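Local coordinates for histidine kinase (Synechocystis sp., PDB 5DFY), which is probably a phosphorelay sensor kinase, represented here by a photochromic GAF domain that carries a covalently bound phycocyanobilin, at residues R145-A150 with Y169-P174. Numbering follows the deposited sequence.
With CYC (phycocyanobilin), chain B.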
# COMPACT_ATOMS: atom_id res chain seq x y z
N ARG A 145 13.90 15.00 27.32
CA ARG A 145 13.03 16.15 27.17
C ARG A 145 11.58 15.73 26.96
O ARG A 145 10.64 16.35 27.46
CB ARG A 145 13.54 17.01 26.00
CG ARG A 145 12.67 18.14 25.55
CD ARG A 145 13.30 18.78 24.29
NE ARG A 145 12.35 19.61 23.56
CZ ARG A 145 12.34 19.78 22.24
NH1 ARG A 145 13.21 19.16 21.46
NH2 ARG A 145 11.42 20.56 21.69
N PHE A 146 11.40 14.64 26.20
CA PHE A 146 10.07 14.14 25.92
C PHE A 146 9.62 13.06 26.91
O PHE A 146 8.60 12.40 26.71
CB PHE A 146 10.04 13.62 24.48
CG PHE A 146 10.25 14.73 23.46
CD1 PHE A 146 9.62 15.96 23.60
CD2 PHE A 146 11.09 14.54 22.39
CE1 PHE A 146 9.83 16.96 22.68
CE2 PHE A 146 11.30 15.55 21.47
CZ PHE A 146 10.67 16.74 21.61
N GLU A 147 10.34 12.94 28.02
CA GLU A 147 10.00 12.02 29.11
C GLU A 147 9.89 10.57 28.60
O GLU A 147 9.00 9.82 28.99
CB GLU A 147 8.71 12.45 29.83
CG GLU A 147 8.63 11.88 31.23
CD GLU A 147 7.50 12.43 32.08
OE1 GLU A 147 6.56 13.06 31.56
OE2 GLU A 147 7.55 12.23 33.31
N ILE A 148 10.82 10.18 27.74
CA ILE A 148 10.87 8.84 27.19
C ILE A 148 11.92 8.02 27.94
O ILE A 148 13.12 8.30 27.82
CB ILE A 148 11.20 8.86 25.69
CG1 ILE A 148 10.09 9.57 24.91
CG2 ILE A 148 11.33 7.43 25.19
CD1 ILE A 148 10.46 9.95 23.48
N ARG A 149 11.50 7.04 28.72
CA ARG A 149 12.42 6.15 29.40
C ARG A 149 12.65 4.87 28.61
O ARG A 149 13.71 4.25 28.72
CB ARG A 149 11.91 5.80 30.78
CG ARG A 149 12.84 4.90 31.60
CD ARG A 149 14.17 5.59 31.93
NE ARG A 149 15.03 4.67 32.64
CZ ARG A 149 14.93 4.41 33.94
NH1 ARG A 149 14.02 5.03 34.69
NH2 ARG A 149 15.74 3.53 34.50
N ALA A 150 11.64 4.45 27.85
CA ALA A 150 11.69 3.22 27.04
C ALA A 150 10.84 3.48 25.81
O ALA A 150 9.85 4.18 25.92
CB ALA A 150 11.16 2.02 27.79
N TYR A 169 5.70 4.61 24.05
CA TYR A 169 6.67 5.12 25.03
C TYR A 169 6.26 4.80 26.44
O TYR A 169 5.08 4.89 26.78
CB TYR A 169 6.83 6.63 24.88
CG TYR A 169 7.14 7.03 23.46
CD1 TYR A 169 8.44 6.98 22.98
CD2 TYR A 169 6.13 7.39 22.59
CE1 TYR A 169 8.73 7.31 21.66
CE2 TYR A 169 6.41 7.73 21.28
CZ TYR A 169 7.71 7.69 20.83
OH TYR A 169 7.96 8.01 19.51
N GLN A 170 7.25 4.42 27.24
CA GLN A 170 7.08 4.32 28.69
C GLN A 170 7.83 5.48 29.29
O GLN A 170 8.97 5.73 28.94
CB GLN A 170 7.61 2.98 29.22
CG GLN A 170 6.81 2.41 30.38
CD GLN A 170 5.46 1.86 29.96
OE1 GLN A 170 5.20 1.69 28.78
NE2 GLN A 170 4.61 1.58 30.92
N ASN A 171 7.18 6.18 30.21
CA ASN A 171 7.68 7.46 30.71
C ASN A 171 8.37 7.42 32.06
O ASN A 171 9.23 8.25 32.32
CB ASN A 171 6.54 8.45 30.82
CG ASN A 171 6.10 8.99 29.50
OD1 ASN A 171 6.21 8.32 28.47
ND2 ASN A 171 5.62 10.22 29.50
N GLY A 172 7.97 6.48 32.90
CA GLY A 172 8.38 6.49 34.30
C GLY A 172 9.17 5.31 34.81
O GLY A 172 9.47 5.25 36.01
N ALA A 173 9.50 4.37 33.94
CA ALA A 173 10.25 3.18 34.30
C ALA A 173 10.75 2.53 33.03
O ALA A 173 10.17 2.72 31.95
CB ALA A 173 9.40 2.21 35.07
N PRO A 174 11.81 1.73 33.13
CA PRO A 174 12.22 0.95 31.97
C PRO A 174 11.19 -0.12 31.67
O PRO A 174 10.33 -0.44 32.50
CB PRO A 174 13.58 0.37 32.37
CG PRO A 174 13.63 0.46 33.85
CD PRO A 174 12.72 1.56 34.28
CHA CYC B . 18.79 7.64 16.11
NA CYC B . 16.62 8.94 16.37
C1A CYC B . 17.45 7.75 16.13
C2A CYC B . 16.50 6.61 15.93
C3A CYC B . 15.15 7.09 16.05
C4A CYC B . 15.23 8.54 16.33
CMA CYC B . 13.91 6.24 15.89
CAA CYC B . 16.94 5.20 15.58
CBA CYC B . 17.17 5.30 14.06
CGA CYC B . 17.72 4.06 13.36
O1A CYC B . 18.22 3.14 14.06
O2A CYC B . 17.71 3.95 12.09
CHB CYC B . 14.15 9.55 16.48
NB CYC B . 12.53 8.17 17.81
C1B CYC B . 12.93 9.29 16.91
C2B CYC B . 11.73 10.09 16.61
C3B CYC B . 10.64 9.53 17.27
C4B CYC B . 11.08 8.35 18.06
CMB CYC B . 11.75 11.31 15.72
CAB CYC B . 9.20 10.03 17.24
CBB CYC B . 8.31 9.02 16.51
OB CYC B . 10.44 7.61 18.76
NC CYC B . 18.70 12.95 17.51
C1C CYC B . 18.32 13.99 18.06
C2C CYC B . 19.63 15.11 18.10
C3C CYC B . 20.44 14.72 17.15
C4C CYC B . 20.18 13.12 17.09
CMC CYC B . 19.09 16.59 18.01
CAC CYC B . 22.02 15.03 17.32
CBC CYC B . 22.26 16.50 17.08
OC CYC B . 17.22 14.23 18.52
CHD CYC B . 21.04 12.20 16.63
ND CYC B . 19.49 10.16 16.40
C1D CYC B . 20.72 10.75 16.49
C2D CYC B . 21.69 9.79 16.44
C3D CYC B . 21.07 8.59 16.30
C4D CYC B . 19.69 8.83 16.27
CMD CYC B . 23.18 10.09 16.51
CAD CYC B . 21.74 7.25 16.19
CBD CYC B . 21.72 6.53 17.53
CGD CYC B . 22.58 7.28 18.53
O1D CYC B . 22.07 7.91 19.49
O2D CYC B . 23.84 7.29 18.40
O HOH W 1 7.03 9.85 26.35
O HOH W 2 9.15 10.27 34.26
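Q170 O accepts two successive backbone N-H groups, R149 N at 2.9 Å and A150 N at 3.2 Å, so that consecutive residues share the one carbonyl oxygen. With Q170 N returning a bond to A150 O (2.9 Å), this is a classic beta bulge, R149 and A150 together facing Q170. The bulge starts the antiparallel pairing of strands 150-158 and 161-170 in the GAF-domain sheet, shortly after helix 137-145 ends in a Schellman motif whose C-prime residue, E147, has positive phi (57°). With CG trans to the backbone N (chi1 -178°) and the chain bent at chi2, R149 runs alongside P174, which sets P174 CD over one guanidinium face, offset toward the rim and 3.6 Å from R149 CZ, while R149 NE forms a salt bridge with D129. E147 OE2 and N171 O are joined through a water. On the pocket side, I148 CD1 packs obliquely on Y169 CD1 (3.6 Å), and Y169 OH donates to phycocyanobilin OB at 2.6 Å, with OB in the ring plane at its edge. A phenylalanine at Y169 would probably keep the packing on I148 but leave OB without this donor. T153, also hydrogen-bonded to the chromophore, touches the Y169 side chain.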